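Long-range contacts in regulatory protein cox (Enterobacteria phage P2, PDB 4LHF), which binds DNA and represses the Pc promoter, which controls the genes for the immunity repressor and the integrase of the phage: residues A[38-43]-A[56-61]; A[11-16]-A[52-57]. All blocks are in the same frame, centred on the assembly; numbering follows the deposited sequence.

Interaction 1: A[38-43]-A[56-61]; sequences PVIDMT and WVYLPA
Met-42 brings the end of its side chain obliquely up to the indole of Trp-56: CE of Met-42 comes within 3.6 Å of NE1, and SD stands 4.7 Å from the centroid of the five-membered ring, a Met-aromatic contact. With CG anti to the backbone N (chi1 -165°) the chain runs out straight, and a bend at chi3 turns the methyl back to the ring; a flexible, polarisable side chain suits so broad a partner. Further along the same face, Ile-40 uses its long branch, CD1 reaching CD1 of Tyr-58 at 3.7 Å, while CD of Pro-60 covers one face of that tyrosine ring. Ile-40 and Trp-56 form an antiparallel hydrogen-bonded pair: the amide of Ile-40 gives an almost straight bond to O of Trp-56 (2.9 Å), and the amide of Trp-56 returns one to O of Ile-40. The third bond, from N of Tyr-58 to O of Pro-38 at 3.2 Å, comes in from above the carbonyl plane, where the strand gives way to a helix. CB of Pro-38 meets CB of Ala-61, so the hairpin of strands 39-42 and 54-58 is joined to the first turn of helix 59-72, while strand 11-13 flanks the other edge of 54-58.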
loop_
_atom_site.group_PDB
_atom_site.type_symbol
_atom_site.label_atom_id
_atom_site.label_comp_id
_atom_site.label_asym_id
_atom_site.label_seq_id
_atom_site.Cartn_x
_atom_site.Cartn_y
_atom_site.Cartn_z
ATOM N N PRO A 38 0.229 3.624 -3.775
ATOM C CA PRO A 38 -0.431 3.530 -5.079
ATOM C C PRO A 38 -1.898 3.898 -4.935
ATOM O O PRO A 38 -2.634 3.230 -4.213
ATOM C CB PRO A 38 -0.276 2.052 -5.446
ATOM C CG PRO A 38 -0.092 1.352 -4.145
ATOM C CD PRO A 38 0.659 2.308 -3.274
ATOM N N VAL A 39 -2.316 4.954 -5.623
ATOM C CA VAL A 39 -3.607 5.570 -5.348
ATOM C C VAL A 39 -4.425 5.871 -6.603
ATOM O O VAL A 39 -3.885 6.261 -7.633
ATOM C CB VAL A 39 -3.415 6.855 -4.498
ATOM C CG1 VAL A 39 -4.370 7.959 -4.920
ATOM C CG2 VAL A 39 -3.583 6.536 -3.022
ATOM N N ILE A 40 -5.732 5.651 -6.506
ATOM C CA ILE A 40 -6.677 6.078 -7.524
ATOM C C ILE A 40 -7.635 7.074 -6.893
ATOM O O ILE A 40 -8.026 6.919 -5.734
ATOM C CB ILE A 40 -7.482 4.896 -8.071
ATOM C CG1 ILE A 40 -6.540 3.825 -8.614
ATOM C CG2 ILE A 40 -8.446 5.355 -9.156
ATOM C CD1 ILE A 40 -7.259 2.658 -9.232
ATOM N N ASP A 41 -8.008 8.099 -7.649
ATOM C CA ASP A 41 -8.903 9.121 -7.137
ATOM C C ASP A 41 -10.295 9.019 -7.748
ATOM O O ASP A 41 -10.458 9.125 -8.963
ATOM C CB ASP A 41 -8.320 10.512 -7.386
ATOM C CG ASP A 41 -9.140 11.608 -6.741
ATOM O OD1 ASP A 41 -9.194 11.648 -5.495
ATOM O OD2 ASP A 41 -9.725 12.430 -7.477
ATOM N N MET A 42 -11.291 8.805 -6.896
ATOM C CA MET A 42 -12.683 8.831 -7.318
ATOM C C MET A 42 -13.270 10.211 -7.045
ATOM O O MET A 42 -13.410 10.622 -5.891
ATOM C CB MET A 42 -13.492 7.749 -6.604
ATOM C CG MET A 42 -14.835 7.471 -7.251
ATOM S SD MET A 42 -15.726 6.125 -6.457
ATOM C CE MET A 42 -16.037 6.846 -4.852
ATOM N N THR A 43 -13.606 10.926 -8.114
ATOM C CA THR A 43 -14.033 12.315 -8.006
ATOM C C THR A 43 -15.079 12.671 -9.057
ATOM O O THR A 43 -14.976 12.256 -10.212
ATOM C CB THR A 43 -12.827 13.272 -8.138
ATOM O OG1 THR A 43 -11.926 13.060 -7.043
ATOM C CG2 THR A 43 -13.275 14.726 -8.135
ATOM N N TRP A 56 -8.702 5.862 -3.107
ATOM C CA TRP A 56 -8.733 4.407 -3.039
ATOM C C TRP A 56 -7.340 3.841 -3.265
ATOM O O TRP A 56 -6.657 4.217 -4.209
ATOM C CB TRP A 56 -9.677 3.840 -4.101
ATOM C CG TRP A 56 -11.123 4.166 -3.891
ATOM C CD1 TRP A 56 -11.687 5.408 -3.843
ATOM C CD2 TRP A 56 -12.199 3.232 -3.732
ATOM N NE1 TRP A 56 -13.044 5.305 -3.651
ATOM C CE2 TRP A 56 -13.383 3.980 -3.580
ATOM C CE3 TRP A 56 -12.272 1.836 -3.698
ATOM C CZ2 TRP A 56 -14.627 3.380 -3.397
ATOM C CZ3 TRP A 56 -13.509 1.241 -3.516
ATOM C CH2 TRP A 56 -14.668 2.012 -3.367
ATOM N N VAL A 57 -6.916 2.935 -2.395
ATOM C CA VAL A 57 -5.655 2.239 -2.593
ATOM C C VAL A 57 -5.839 1.072 -3.555
ATOM O O VAL A 57 -6.726 0.227 -3.367
ATOM C CB VAL A 57 -5.074 1.732 -1.266
ATOM C CG1 VAL A 57 -3.812 0.927 -1.518
ATOM C CG2 VAL A 57 -4.792 2.901 -0.339
ATOM N N TYR A 58 -5.003 1.053 -4.592
ATOM C CA TYR A 58 -5.001 -0.003 -5.595
ATOM C C TYR A 58 -4.048 -1.104 -5.153
ATOM O O TYR A 58 -2.833 -0.915 -5.129
ATOM C CB TYR A 58 -4.573 0.565 -6.948
ATOM C CG TYR A 58 -4.781 -0.374 -8.113
ATOM C CD1 TYR A 58 -6.056 -0.766 -8.494
ATOM C CD2 TYR A 58 -3.703 -0.853 -8.844
ATOM C CE1 TYR A 58 -6.251 -1.620 -9.562
ATOM C CE2 TYR A 58 -3.888 -1.705 -9.916
ATOM C CZ TYR A 58 -5.163 -2.086 -10.270
ATOM O OH TYR A 58 -5.354 -2.936 -11.336
ATOM N N LEU A 59 -4.612 -2.256 -4.808
ATOM C CA LEU A 59 -3.870 -3.334 -4.149
ATOM C C LEU A 59 -2.855 -4.135 -4.986
ATOM O O LEU A 59 -1.814 -4.527 -4.459
ATOM C CB LEU A 59 -4.846 -4.277 -3.438
ATOM C CG LEU A 59 -5.712 -3.575 -2.390
ATOM C CD1 LEU A 59 -6.818 -4.485 -1.881
ATOM C CD2 LEU A 59 -4.841 -3.099 -1.244
ATOM N N PRO A 60 -3.158 -4.412 -6.270
ATOM C CA PRO A 60 -2.151 -5.126 -7.068
ATOM C C PRO A 60 -0.816 -4.391 -7.147
ATOM O O PRO A 60 0.236 -5.012 -6.994
ATOM C CB PRO A 60 -2.793 -5.188 -8.455
ATOM C CG PRO A 60 -4.246 -5.199 -8.181
ATOM C CD PRO A 60 -4.442 -4.308 -6.990
ATOM N N ALA A 61 -0.865 -3.083 -7.376
ATOM C CA ALA A 61 0.343 -2.270 -7.435
ATOM C C ALA A 61 1.079 -2.307 -6.100
ATOM O O ALA A 61 2.306 -2.408 -6.055
ATOM C CB ALA A 61 -0.002 -0.840 -7.808
#

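Interaction 2: A[11-16]-A[52-57]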
loop_
_atom_site.group_PDB
_atom_site.type_symbol
_atom_site.label_atom_id
_atom_site.label_comp_id
_atom_site.label_asym_id
_atom_site.label_seq_id
_atom_site.Cartn_x
_atom_site.Cartn_y
_atom_site.Cartn_z
ATOM N N ALA A 11 -9.230 -2.580 -5.336
ATOM C CA ALA A 11 -9.079 -1.282 -4.691
ATOM C C ALA A 11 -9.987 -1.129 -3.481
ATOM O O ALA A 11 -11.146 -1.544 -3.507
ATOM C CB ALA A 11 -9.327 -0.160 -5.682
ATOM N N ILE A 12 -9.456 -0.535 -2.417
ATOM C CA ILE A 12 -10.274 -0.255 -1.237
ATOM C C ILE A 12 -10.048 1.166 -0.745
ATOM O O ILE A 12 -8.937 1.676 -0.828
ATOM C CB ILE A 12 -10.002 -1.242 -0.076
ATOM C CG1 ILE A 12 -8.523 -1.235 0.315
ATOM C CG2 ILE A 12 -10.459 -2.643 -0.445
ATOM C CD1 ILE A 12 -8.212 -2.089 1.526
ATOM N N PRO A 13 -11.110 1.813 -0.238
ATOM C CA PRO A 13 -10.987 3.173 0.295
ATOM C C PRO A 13 -9.880 3.231 1.337
ATOM O O PRO A 13 -9.705 2.274 2.088
ATOM C CB PRO A 13 -12.348 3.412 0.945
ATOM C CG PRO A 13 -13.279 2.551 0.171
ATOM C CD PRO A 13 -12.493 1.315 -0.154
ATOM N N TYR A 14 -9.143 4.337 1.370
ATOM C CA TYR A 14 -7.931 4.428 2.179
ATOM C C TYR A 14 -8.181 4.266 3.679
ATOM O O TYR A 14 -7.254 3.987 4.442
ATOM C CB TYR A 14 -7.186 5.737 1.894
ATOM C CG TYR A 14 -7.790 6.959 2.547
ATOM C CD1 TYR A 14 -7.208 7.522 3.674
ATOM C CD2 TYR A 14 -8.935 7.556 2.032
ATOM C CE1 TYR A 14 -7.746 8.638 4.273
ATOM C CE2 TYR A 14 -9.483 8.677 2.627
ATOM C CZ TYR A 14 -8.883 9.213 3.748
ATOM O OH TYR A 14 -9.419 10.328 4.349
ATOM N N GLN A 15 -9.432 4.431 4.097
ATOM C CA GLN A 15 -9.799 4.242 5.497
ATOM C C GLN A 15 -9.765 2.764 5.877
ATOM O O GLN A 15 -9.290 2.398 6.953
ATOM C CB GLN A 15 -11.187 4.817 5.775
ATOM C CG GLN A 15 -11.347 6.278 5.397
ATOM C CD GLN A 15 -11.911 6.459 4.002
ATOM O OE1 GLN A 15 -11.555 5.733 3.075
ATOM N NE2 GLN A 15 -12.806 7.428 3.849
ATOM N N GLU A 16 -10.278 1.919 4.988
ATOM C CA GLU A 16 -10.242 0.475 5.187
ATOM C C GLU A 16 -8.801 -0.022 5.175
ATOM O O GLU A 16 -8.415 -0.874 5.984
ATOM C CB GLU A 16 -11.052 -0.235 4.100
ATOM C CG GLU A 16 -11.012 -1.756 4.179
ATOM C CD GLU A 16 -11.828 -2.318 5.333
ATOM O OE1 GLU A 16 -12.570 -1.551 5.984
ATOM O OE2 GLU A 16 -11.725 -3.537 5.587
ATOM N N ALA A 52 -9.622 17.131 -4.469
ATOM C CA ALA A 52 -9.891 15.760 -4.892
ATOM C C ALA A 52 -11.103 15.177 -4.168
ATOM O O ALA A 52 -11.911 15.912 -3.601
ATOM C CB ALA A 52 -8.663 14.887 -4.673
ATOM N N GLY A 53 -11.221 13.854 -4.193
ATOM C CA GLY A 53 -12.338 13.175 -3.562
ATOM C C GLY A 53 -11.918 11.927 -2.813
ATOM O O GLY A 53 -11.010 11.966 -1.983
ATOM N N GLU A 54 -12.582 10.813 -3.107
ATOM C CA GLU A 54 -12.279 9.549 -2.447
ATOM C C GLU A 54 -10.939 8.985 -2.894
ATOM O O GLU A 54 -10.715 8.767 -4.079
ATOM C CB GLU A 54 -13.379 8.519 -2.709
ATOM C CG GLU A 54 -14.621 8.695 -1.857
ATOM C CD GLU A 54 -15.081 7.390 -1.232
ATOM O OE1 GLU A 54 -14.369 6.873 -0.345
ATOM O OE2 GLU A 54 -16.149 6.880 -1.631
ATOM N N TYR A 55 -10.049 8.750 -1.937
ATOM C CA TYR A 55 -8.772 8.120 -2.235
ATOM C C TYR A 55 -8.857 6.614 -2.023
ATOM O O TYR A 55 -9.069 6.146 -0.904
ATOM C CB TYR A 55 -7.661 8.717 -1.371
ATOM C CG TYR A 55 -6.985 9.922 -1.986
ATOM C CD1 TYR A 55 -6.741 9.984 -3.352
ATOM C CD2 TYR A 55 -6.594 11.000 -1.203
ATOM C CE1 TYR A 55 -6.123 11.081 -3.920
ATOM C CE2 TYR A 55 -5.976 12.102 -1.762
ATOM C CZ TYR A 55 -5.743 12.138 -3.120
ATOM O OH TYR A 55 -5.129 13.232 -3.684
ATOM N N TRP A 56 -8.702 5.862 -3.107
ATOM C CA TRP A 56 -8.733 4.407 -3.039
ATOM C C TRP A 56 -7.340 3.841 -3.265
ATOM O O TRP A 56 -6.657 4.217 -4.209
ATOM C CB TRP A 56 -9.677 3.840 -4.101
ATOM C CG TRP A 56 -11.123 4.166 -3.891
ATOM C CD1 TRP A 56 -11.687 5.408 -3.843
ATOM C CD2 TRP A 56 -12.199 3.232 -3.732
ATOM N NE1 TRP A 56 -13.044 5.305 -3.651
ATOM C CE2 TRP A 56 -13.383 3.980 -3.580
ATOM C CE3 TRP A 56 -12.272 1.836 -3.698
ATOM C CZ2 TRP A 56 -14.627 3.380 -3.397
ATOM C CZ3 TRP A 56 -13.509 1.241 -3.516
ATOM C CH2 TRP A 56 -14.668 2.012 -3.367
ATOM N N VAL A 57 -6.916 2.935 -2.395
ATOM C CA VAL A 57 -5.655 2.239 -2.593
ATOM C C VAL A 57 -5.839 1.072 -3.555
ATOM O O VAL A 57 -6.726 0.227 -3.367
ATOM C CB VAL A 57 -5.074 1.732 -1.266
ATOM C CG1 VAL A 57 -3.812 0.927 -1.518
ATOM C CG2 VAL A 57 -4.792 2.901 -0.339
#
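Pro-13 lies side by side with Trp-56 at the edge of the small antiparallel sheet in this helix-turn-helix DNA-binding protein, where strand 11-13 pairs with strand 54-58 and leads straight into helix 14-21. The indole can be followed outward. CB of Trp-56 sits 4.0 Å from O of Ile-12; CD2 passes N of Pro-13; CE3 and CZ3 meet CD of Pro-13, with O of Ala-11 at the ring edge; CH2 and CZ2 lie under CG of Pro-13. That CG stands 3.7 Å from the centroid of the six-membered ring and 6° off its normal, a CH-pi contact that suits the compact, rigid pyrrolidine, whose CH groups can sit close on an aromatic face. Ala-11, with only a methyl, lets the indole edge come close, its CB 4.1 Å from CE3 of Trp-56. Ile-12 and Val-57 form an antiparallel hydrogen-bonded pair with two amide-carbonyl bonds, their branched side chains sharing one face, where both touch Phe-17 of helix 14-21. Pro-13 and Trp-56 are a non-hydrogen-bonded pair, where the missing amide hydrogen costs no cross-strand bond; the next amide, N of Tyr-14, binds O of Tyr-55 at 2.9 Å. Tyr-14 holds CG between its backbone N and carbonyl carbon (chi1 77°), which brings the ring edge up to this same oxygen and the ring toward helix 25-34; its CD2 lies 3.3 Å from O of Tyr-55, close to the ring plane.

Overall arrangement
From the N terminus, strand 11-13 comes first and helix 14-21 follows directly; helix 25-34 and then strand 39-42 come before strand 54-58, the partner of both strands, is reached. Interaction 2 closes the long loop, which holds both helices. Interaction 1 closes the short one: its pairs at Val-39 and Ile-40 nest inside the longer loop, whereas the contacts of Pro-38 with Tyr-58 and Ala-61 reach past Val-57 and so cross it. Both end on the middle strand, 54-58. Bonds from Met-42 N to Glu-54 O and, probably, from Gly-53 N to Asp-41 OD1 continue the hairpin toward its long connecting loop. Interaction 2 ties in the start of helix 14-21, interaction 1 that of helix 59-72.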